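Local coordinates for protein SidF, inhibitor of growth family, member 3 (Legionella pneumophila subsp. pneumophila, PDB 4FYE) that probably removes phosphate from phosphoinositide lipids, acting as a membrane-associated phosphoinositide phosphatase, at residues A[547-550]-A[551-554]; A[482-485]-A[486-489]; A[147-150]-A[151-155]. The protein carries 1 engineered substitution. All blocks are in the same frame, centred on the assembly; numbering follows the deposited sequence.

Contact 1: A[547-550]-A[551-554]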
ATOM      1  N   TYR A 547       6.028  25.240  -9.579  1.00 73.31           N
ATOM      2  CA  TYR A 547       4.613  25.202  -9.293  1.00 73.68           C
ATOM      3  C   TYR A 547       3.844  26.277 -10.078  1.00 77.91           C
ATOM      4  O   TYR A 547       2.800  25.975 -10.689  1.00 73.94           O
ATOM      5  CB  TYR A 547       4.381  25.349  -7.793  1.00 72.77           C
ATOM      6  CG  TYR A 547       4.643  24.084  -7.025  1.00 69.39           C
ATOM      7  CD1 TYR A 547       4.162  22.867  -7.490  1.00 67.08           C
ATOM      8  CD2 TYR A 547       5.346  24.101  -5.809  1.00 71.09           C
ATOM      9  CE1 TYR A 547       4.385  21.692  -6.781  1.00 64.72           C
ATOM     10  CE2 TYR A 547       5.573  22.932  -5.080  1.00 66.93           C
ATOM     11  CZ  TYR A 547       5.092  21.724  -5.568  1.00 65.97           C
ATOM     12  OH  TYR A 547       5.309  20.515  -4.879  1.00 66.57           O
ATOM     13  N   GLU A 548       4.392  27.508 -10.091  1.00 85.83           N
ATOM     14  CA  GLU A 548       3.733  28.680 -10.703  1.00 90.98           C
ATOM     15  C   GLU A 548       3.435  28.330 -12.148  1.00 87.53           C
ATOM     16  O   GLU A 548       2.375  28.665 -12.683  1.00 86.70           O
ATOM     17  CB  GLU A 548       4.625  29.941 -10.643  1.00100.58           C
ATOM     18  CG  GLU A 548       4.522  30.810  -9.384  1.00110.53           C
ATOM     19  CD  GLU A 548       3.686  32.087  -9.573  1.00120.84           C
ATOM     20  OE1 GLU A 548       4.178  33.062 -10.207  1.00127.53           O
ATOM     21  OE2 GLU A 548       2.538  32.132  -9.058  1.00117.72           O
ATOM     22  N   LEU A 549       4.380  27.617 -12.759  1.00 83.00           N
ATOM     23  CA  LEU A 549       4.268  27.213 -14.157  1.00 82.67           C
ATOM     24  C   LEU A 549       3.209  26.122 -14.339  1.00 82.06           C
ATOM     25  O   LEU A 549       2.348  26.223 -15.249  1.00 80.15           O
ATOM     26  CB  LEU A 549       5.635  26.780 -14.678  1.00 81.31           C
ATOM     27  CG  LEU A 549       6.609  27.956 -14.848  1.00 86.90           C
ATOM     28  CD1 LEU A 549       8.010  27.498 -15.265  1.00 87.71           C
ATOM     29  CD2 LEU A 549       6.051  28.977 -15.834  1.00 86.64           C
ATOM     30  N   HIS A 550       3.261  25.105 -13.457  1.00 76.44           N
ATOM     31  CA  HIS A 550       2.238  24.082 -13.434  1.00 75.54           C
ATOM     32  C   HIS A 550       0.888  24.722 -13.319  1.00 75.08           C
ATOM     33  O   HIS A 550      -0.034  24.370 -14.060  1.00 75.66           O
ATOM     34  CB  HIS A 550       2.448  23.033 -12.322  1.00 74.42           C
ATOM     35  CG  HIS A 550       3.381  21.885 -12.723  1.00 73.74           C
ATOM     36  ND1 HIS A 550       3.126  21.060 -13.759  1.00 74.24           N
ATOM     37  CD2 HIS A 550       4.598  21.464 -12.200  1.00 73.61           C
ATOM     38  CE1 HIS A 550       4.134  20.171 -13.914  1.00 75.12           C
ATOM     39  NE2 HIS A 550       5.032  20.416 -12.955  1.00 77.38           N
ATOM     40  N   ASN A 551       0.756  25.694 -12.425  1.00 74.35           N
ATOM     41  CA  ASN A 551      -0.557  26.310 -12.221  1.00 78.45           C
ATOM     42  C   ASN A 551      -1.056  26.975 -13.503  1.00 81.26           C
ATOM     43  O   ASN A 551      -2.240  26.955 -13.796  1.00 82.11           O
ATOM     44  CB  ASN A 551      -0.563  27.248 -11.002  1.00 76.49           C
ATOM     45  CG  ASN A 551      -0.444  26.470  -9.681  1.00 76.97           C
ATOM     46  OD1 ASN A 551       0.152  26.929  -8.697  1.00 77.67           O
ATOM     47  ND2 ASN A 551      -1.000  25.265  -9.665  1.00 71.39           N
ATOM     48  N   GLN A 552      -0.146  27.496 -14.307  1.00 82.72           N
ATOM     49  CA  GLN A 552      -0.577  28.063 -15.584  1.00 89.27           C
ATOM     50  C   GLN A 552      -1.001  26.965 -16.569  1.00 87.41           C
ATOM     51  O   GLN A 552      -1.936  27.147 -17.364  1.00 86.36           O
ATOM     52  CB  GLN A 552       0.518  28.938 -16.200  1.00 92.58           C
ATOM     53  CG  GLN A 552       0.805  30.239 -15.459  1.00 92.43           C
ATOM     54  CD  GLN A 552       2.071  30.887 -15.999  1.00 96.36           C
ATOM     55  OE1 GLN A 552       2.104  31.370 -17.143  1.00 92.80           O
ATOM     56  NE2 GLN A 552       3.134  30.866 -15.191  1.00 96.26           N
ATOM     57  N   ILE A 553      -0.324  25.822 -16.513  1.00 83.31           N
ATOM     58  CA  ILE A 553      -0.719  24.712 -17.383  1.00 82.91           C
ATOM     59  C   ILE A 553      -2.117  24.179 -17.020  1.00 83.17           C
ATOM     60  O   ILE A 553      -2.969  23.941 -17.889  1.00 86.55           O
ATOM     61  CB  ILE A 553       0.351  23.614 -17.386  1.00 82.24           C
ATOM     62  CG1 ILE A 553       1.596  24.177 -18.076  1.00 80.84           C
ATOM     63  CG2 ILE A 553      -0.182  22.329 -18.025  1.00 79.76           C
ATOM     64  CD1 ILE A 553       2.813  23.277 -18.123  1.00 77.51           C
ATOM     65  N   ASP A 554      -2.341  24.039 -15.723  1.00 79.91           N
ATOM     66  CA  ASP A 554      -3.616  23.622 -15.167  1.00 80.68           C
ATOM     67  C   ASP A 554      -4.804  24.415 -15.729  1.00 83.68           C
ATOM     68  O   ASP A 554      -5.746  23.837 -16.283  1.00 80.30           O
ATOM     69  CB  ASP A 554      -3.548  23.820 -13.652  1.00 81.91           C
ATOM     70  CG  ASP A 554      -4.315  22.776 -12.901  1.00 80.60           C
ATOM     71  OD1 ASP A 554      -4.991  23.164 -11.933  1.00 83.96           O
ATOM     72  OD2 ASP A 554      -4.239  21.579 -13.279  1.00 81.06           O
TER

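Contact 2: A[482-485]-A[486-489]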
ATOM      1  N   SER A 482       3.554  23.066 -24.838  1.00 99.40           N
ATOM      2  CA  SER A 482       4.941  22.612 -25.002  1.00104.32           C
ATOM      3  C   SER A 482       5.898  23.647 -24.448  1.00105.02           C
ATOM      4  O   SER A 482       6.960  23.315 -23.888  1.00100.28           O
ATOM      5  CB  SER A 482       5.245  22.385 -26.484  1.00110.28           C
ATOM      6  OG  SER A 482       4.083  22.006 -27.210  1.00112.20           O
ATOM      7  N   ASP A 483       5.471  24.899 -24.618  1.00106.38           N
ATOM      8  CA  ASP A 483       6.150  26.078 -24.138  1.00106.61           C
ATOM      9  C   ASP A 483       6.466  26.008 -22.656  1.00101.58           C
ATOM     10  O   ASP A 483       7.626  25.885 -22.260  1.00 99.64           O
ATOM     11  CB  ASP A 483       5.291  27.301 -24.425  1.00108.11           C
ATOM     12  CG  ASP A 483       6.126  28.490 -24.816  1.00119.11           C
ATOM     13  OD1 ASP A 483       7.369  28.298 -24.903  1.00117.13           O
ATOM     14  OD2 ASP A 483       5.555  29.593 -25.058  1.00120.72           O
ATOM     15  N   LEU A 484       5.425  26.070 -21.834  1.00101.08           N
ATOM     16  CA  LEU A 484       5.620  26.004 -20.393  1.00 95.60           C
ATOM     17  C   LEU A 484       6.267  24.693 -19.942  1.00 87.47           C
ATOM     18  O   LEU A 484       7.018  24.677 -18.965  1.00 83.80           O
ATOM     19  CB  LEU A 484       4.318  26.253 -19.670  1.00 96.77           C
ATOM     20  CG  LEU A 484       3.605  27.568 -19.979  1.00103.74           C
ATOM     21  CD1 LEU A 484       2.105  27.313 -20.073  1.00102.11           C
ATOM     22  CD2 LEU A 484       3.905  28.599 -18.899  1.00103.95           C
ATOM     23  N   ASN A 485       5.992  23.600 -20.654  1.00 87.85           N
ATOM     24  CA  ASN A 485       6.627  22.295 -20.338  1.00 84.90           C
ATOM     25  C   ASN A 485       8.154  22.368 -20.482  1.00 88.98           C
ATOM     26  O   ASN A 485       8.890  21.872 -19.617  1.00 81.81           O
ATOM     27  CB  ASN A 485       6.030  21.146 -21.174  1.00 84.19           C
ATOM     28  CG  ASN A 485       4.904  20.414 -20.448  1.00 85.93           C
ATOM     29  OD1 ASN A 485       4.986  20.174 -19.250  1.00 83.96           O
ATOM     30  ND2 ASN A 485       3.864  20.040 -21.174  1.00 84.06           N
ATOM     31  N   GLN A 486       8.606  23.027 -21.561  1.00 92.52           N
ATOM     32  CA  GLN A 486      10.026  23.321 -21.802  1.00 96.15           C
ATOM     33  C   GLN A 486      10.664  24.110 -20.654  1.00 93.81           C
ATOM     34  O   GLN A 486      11.733  23.752 -20.136  1.00 90.38           O
ATOM     35  CB  GLN A 486      10.174  24.128 -23.103  1.00104.02           C
ATOM     36  CG  GLN A 486      11.553  24.078 -23.735  1.00108.04           C
ATOM     37  CD  GLN A 486      11.892  22.682 -24.233  1.00109.71           C
ATOM     38  OE1 GLN A 486      11.925  22.455 -25.436  1.00116.25           O
ATOM     39  NE2 GLN A 486      12.122  21.734 -23.310  1.00101.90           N
ATOM     40  N   GLN A 487       9.978  25.181 -20.269  1.00 92.07           N
ATOM     41  CA  GLN A 487      10.390  26.040 -19.171  1.00 92.33           C
ATOM     42  C   GLN A 487      10.488  25.317 -17.806  1.00 92.26           C
ATOM     43  O   GLN A 487      11.221  25.766 -16.908  1.00 93.96           O
ATOM     44  CB  GLN A 487       9.382  27.184 -19.063  1.00 93.16           C
ATOM     45  CG  GLN A 487       9.319  28.138 -20.257  1.00 98.79           C
ATOM     46  CD  GLN A 487       8.625  29.454 -19.866  1.00103.32           C
ATOM     47  OE1 GLN A 487       7.777  29.966 -20.610  1.00104.44           O
ATOM     48  NE2 GLN A 487       8.984  29.983 -18.688  1.00102.14           N
ATOM     49  N   ILE A 488       9.725  24.227 -17.648  1.00 87.16           N
ATOM     50  CA  ILE A 488       9.713  23.440 -16.407  1.00 81.96           C
ATOM     51  C   ILE A 488      10.861  22.434 -16.386  1.00 78.11           C
ATOM     52  O   ILE A 488      11.635  22.345 -15.415  1.00 73.30           O
ATOM     53  CB  ILE A 488       8.366  22.683 -16.212  1.00 81.58           C
ATOM     54  CG1 ILE A 488       7.214  23.639 -15.836  1.00 85.50           C
ATOM     55  CG2 ILE A 488       8.485  21.575 -15.149  1.00 73.92           C
ATOM     56  CD1 ILE A 488       5.858  22.925 -15.721  1.00 82.20           C
ATOM     57  N   THR A 489      10.966  21.665 -17.463  1.00 78.34           N
ATOM     58  CA  THR A 489      11.985  20.641 -17.524  1.00 82.52           C
ATOM     59  C   THR A 489      13.372  21.264 -17.534  1.00 83.96           C
ATOM     60  O   THR A 489      14.292  20.711 -16.930  1.00 83.12           O
ATOM     61  CB  THR A 489      11.734  19.651 -18.661  1.00 85.08           C
ATOM     62  OG1 THR A 489      10.906  20.288 -19.633  1.00 87.76           O
ATOM     63  CG2 THR A 489      10.973  18.427 -18.086  1.00 90.07           C
TER

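Contact 3: A[147-150]-A[151-155]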
ATOM      1  N   LYS A 147     -19.272  -5.152  26.541  1.00 44.95           N
ATOM      2  CA  LYS A 147     -18.993  -6.045  27.629  1.00 49.28           C
ATOM      3  C   LYS A 147     -17.536  -6.533  27.585  1.00 48.02           C
ATOM      4  O   LYS A 147     -16.798  -6.441  28.527  1.00 50.60           O
ATOM      5  CB  LYS A 147     -19.924  -7.259  27.513  1.00 46.61           C
ATOM      6  CG  LYS A 147     -21.020  -7.443  28.581  1.00 54.38           C
ATOM      7  CD  LYS A 147     -22.341  -6.788  28.232  1.00 57.70           C
ATOM      8  CE  LYS A 147     -23.503  -7.794  28.251  1.00 62.61           C
ATOM      9  NZ  LYS A 147     -24.195  -8.173  29.539  1.00 68.82           N
ATOM     10  N   VAL A 148     -17.146  -7.110  26.470  1.00 46.52           N
ATOM     11  CA  VAL A 148     -15.846  -7.708  26.324  1.00 46.77           C
ATOM     12  C   VAL A 148     -14.706  -6.692  26.419  1.00 49.93           C
ATOM     13  O   VAL A 148     -13.654  -7.001  26.993  1.00 53.15           O
ATOM     14  CB  VAL A 148     -15.807  -8.478  24.980  1.00 43.65           C
ATOM     15  CG1 VAL A 148     -14.405  -8.707  24.496  1.00 40.24           C
ATOM     16  CG2 VAL A 148     -16.503  -9.818  25.173  1.00 42.17           C
ATOM     17  N   GLU A 149     -14.922  -5.489  25.883  1.00 47.88           N
ATOM     18  CA  GLU A 149     -13.950  -4.427  25.973  1.00 54.46           C
ATOM     19  C   GLU A 149     -13.696  -4.148  27.424  1.00 52.33           C
ATOM     20  O   GLU A 149     -12.558  -3.990  27.819  1.00 53.53           O
ATOM     21  CB  GLU A 149     -14.447  -3.161  25.336  1.00 63.94           C
ATOM     22  CG  GLU A 149     -13.393  -2.063  25.287  1.00 85.62           C
ATOM     23  CD  GLU A 149     -13.394  -1.296  23.956  1.00108.78           C
ATOM     24  OE1 GLU A 149     -14.472  -1.152  23.322  1.00112.57           O
ATOM     25  OE2 GLU A 149     -12.307  -0.832  23.530  1.00124.07           O
ATOM     26  N   GLY A 150     -14.767  -4.119  28.204  1.00 46.35           N
ATOM     27  CA  GLY A 150     -14.676  -3.940  29.649  1.00 48.15           C
ATOM     28  C   GLY A 150     -13.764  -5.003  30.254  1.00 52.22           C
ATOM     29  O   GLY A 150     -12.881  -4.690  31.030  1.00 56.90           O
ATOM     30  N   SER A 151     -13.956  -6.265  29.883  1.00 52.56           N
ATOM     31  CA  SER A 151     -13.102  -7.342  30.406  1.00 54.36           C
ATOM     32  C   SER A 151     -11.659  -7.256  29.919  1.00 51.32           C
ATOM     33  O   SER A 151     -10.743  -7.603  30.666  1.00 50.83           O
ATOM     34  CB  SER A 151     -13.676  -8.713  30.075  1.00 52.56           C
ATOM     35  OG  SER A 151     -15.064  -8.658  30.278  1.00 64.19           O
ATOM     36  N   LEU A 152     -11.453  -6.799  28.697  1.00 46.93           N
ATOM     37  CA  LEU A 152     -10.075  -6.701  28.179  1.00 49.92           C
ATOM     38  C   LEU A 152      -9.293  -5.550  28.792  1.00 50.44           C
ATOM     39  O   LEU A 152      -8.070  -5.650  28.915  1.00 47.69           O
ATOM     40  CB  LEU A 152     -10.019  -6.598  26.682  1.00 46.58           C
ATOM     41  CG  LEU A 152     -10.605  -7.741  25.875  1.00 49.95           C
ATOM     42  CD1 LEU A 152     -10.388  -7.416  24.393  1.00 49.99           C
ATOM     43  CD2 LEU A 152      -9.975  -9.087  26.229  1.00 53.73           C
ATOM     44  N   GLN A 153      -9.992  -4.503  29.237  1.00 50.71           N
ATOM     45  CA  GLN A 153      -9.315  -3.466  30.007  1.00 53.11           C
ATOM     46  C   GLN A 153      -8.894  -4.014  31.336  1.00 54.22           C
ATOM     47  O   GLN A 153      -7.741  -3.821  31.744  1.00 58.52           O
ATOM     48  CB  GLN A 153     -10.157  -2.205  30.190  1.00 53.83           C
ATOM     49  CG  GLN A 153     -10.125  -1.424  28.891  1.00 62.51           C
ATOM     50  CD  GLN A 153     -11.381  -0.601  28.620  1.00 69.77           C
ATOM     51  OE1 GLN A 153     -12.358  -0.625  29.392  1.00 77.91           O
ATOM     52  NE2 GLN A 153     -11.353   0.153  27.520  1.00 70.92           N
ATOM     53  N   GLN A 154      -9.783  -4.723  32.026  1.00 52.05           N
ATOM     54  CA  GLN A 154      -9.356  -5.335  33.303  1.00 50.52           C
ATOM     55  C   GLN A 154      -8.197  -6.339  33.080  1.00 52.79           C
ATOM     56  O   GLN A 154      -7.199  -6.370  33.842  1.00 49.04           O
ATOM     57  CB  GLN A 154     -10.534  -5.946  33.992  1.00 49.70           C
ATOM     58  CG  GLN A 154     -11.565  -4.920  34.473  1.00 48.15           C
ATOM     59  CD  GLN A 154     -12.850  -5.631  34.821  1.00 50.04           C
ATOM     60  OE1 GLN A 154     -13.039  -6.752  34.385  1.00 54.77           O
ATOM     61  NE2 GLN A 154     -13.723  -5.018  35.628  1.00 49.72           N
ATOM     62  N   PHE A 155      -8.260  -7.100  31.985  1.00 50.24           N
ATOM     63  CA  PHE A 155      -7.204  -8.092  31.786  1.00 53.12           C
ATOM     64  C   PHE A 155      -5.851  -7.424  31.572  1.00 52.31           C
ATOM     65  O   PHE A 155      -4.870  -7.808  32.182  1.00 51.94           O
ATOM     66  CB  PHE A 155      -7.518  -9.068  30.637  1.00 50.36           C
ATOM     67  CG  PHE A 155      -6.318  -9.877  30.156  1.00 50.39           C
ATOM     68  CD1 PHE A 155      -5.701 -10.832  30.983  1.00 56.24           C
ATOM     69  CD2 PHE A 155      -5.787  -9.663  28.899  1.00 49.66           C
ATOM     70  CE1 PHE A 155      -4.603 -11.568  30.527  1.00 58.08           C
ATOM     71  CE2 PHE A 155      -4.705 -10.386  28.429  1.00 49.82           C
ATOM     72  CZ  PHE A 155      -4.105 -11.343  29.229  1.00 54.41           C
TER

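Contact 1: A[547-550]-A[551-554]
Gln552 reaches back one turn to Glu548 and also brushes Leu549, within two successive turns of helix 522-583 that fall within a predicted coiled coil. The backbone bonds are of the i to i+4 kind throughout. The shortest runs from Asn551 N to Tyr547 O, 2.7 Å, and Ile553 N to Leu549 O and Asp554 N to His550 O follow the same pattern. The remaining one, Gln552 N to Glu548 O, is the longest of the four at 3.2 Å, and its donor stands 29° off the carbonyl plane.

That same carbonyl attracts a polar side chain. The NE2 of Gln552 gives Glu548 O a second, weak bond at 3.4 Å, so the oxygen is approached by both the main-chain and the amide N-H groups of one residue. With CG beside its own backbone N (chi1 -69°) and the chain extended beyond it, Gln552 runs back toward the preceding turn; chi3 of 69° turns the amide so that NE2 faces Glu548 O. Outside these turns, His550 ND1 is hydrogen-bonded to Asn446 and Tyr547 OH to Gln440, while Asp554 OD1 pairs with Tyr613 OH. The first two bonds attach the turns to helix 438-458 and the third to helix 590-614.

Few apolar contacts form within the two turns; Leu549 and Ile553 pack on Ile488 and Leu484 of helix 482-514. Leu549 places its CD2 methyl 3.5 Å from Gln552 NE2, the two side chains meeting at a slant. Ile553 rests chiefly on backbone oxygens of the preceding turn, with CB 3.4 Å from His550 O and CG1 3.6 Å from Leu549 O.

Contact 2: A[482-485]-A[486-489]
Thr489 turns its hydroxyl back along the helix toward Asn485, and OG1 donates to Asn485 O at only 2.6 Å. The first torsion of the threonine, 23°, falls well short of a staggered position, which suggests that the short bond is won at some torsional cost. Asn485 O also accepts Thr489 N at 3.0 Å, so one residue grips the oxygen twice. The two donors come from different directions: the hydroxyl stands 32° off the carbonyl plane, whereas Thr489 N lies nearly in line with the C=O. A weak bond from Ile488 N is added.

These residues form the opening two turns of helix 482-514, predicted to belong to a coiled coil; Leu484 and Ile488 pack on helix 522-583. Asp480, just ahead of the helix, is hydrogen-bonded through OD2 to Ser482 OG. Asn485 ND2 makes a weak bond to Asp450 OD1 of helix 438-458.

Ile488 also lies against the preceding turn: its CG1 is 3.3 Å from Leu484 O, whose bond from Ile488 N is weak. Gln486 and Gln487 diverge. Gln486 has CG anti to the backbone N (chi1 -159°) and bends at chi2, so that while CB sits 3.2 Å from Asp483 O, the amide departs. Gln487 instead stays extended beside the helix, its CG 3.5 Å from the same Asp483 O and its OE1 4.4 Å from the CD2 methyl of Leu484.

Contact 3: A[147-150]-A[151-155]
Val148 and Leu152 run alongside each other in the same direction, an i to i+4 pair on helix 136-163. Their apolar contact is loose, Val148 CG1 to Leu152 CG 4.2 Å, and Leu152 CG sits closer to Val148 O, at 3.3 Å. Both side chains turn to Phe739 of helix 733-741, and Leu152 also meets Tyr78 and Ile79 of helix 71-92, so this face is embedded between helices of the phosphatase domain.

Backbone bonds of the same spacing carry the turns: Leu152 N to Val148 O is the shortest at 2.8 Å, and Gln154 N to Gly150 O the longest at 3.3 Å. The hydroxyl of Ser151, beside its own backbone N (chi1 -42°), adds a weak bond to Lys147 O, 3.3 Å from OG, so that this carbonyl is reached by both OG and N of Ser151.

Glu149 and Gln153 make a van der Waals contact across one turn. Their carboxylate and amide planes are 33° apart, and the methylene of the glutamate does the touching: Glu149 CG lies 3.7 Å from Gln153 NE2.

From the N terminus, contact 3 comes first, on helix 136-163, then contact 2 on helix 482-514, and last contact 1 on helix 522-583. Each joins adjacent turns of its own helix, so none closes a long loop; they follow in series without nesting or crossing. Contacts 2 and 1 lie on consecutive helices that run antiparallel as a hairpin, and their centres are about 10 Å apart. They pack directly: Ile553 CD1 meets Leu484 CB at 3.7 Å, and Leu549 CB meets Ile488 CG1 at 3.7 Å. Contact 3 sits across the chain's centre, its centre about 55 Å from that of contact 1, and its helix joins helices 71-92 and 98-119 to the C-terminal helix 733-741.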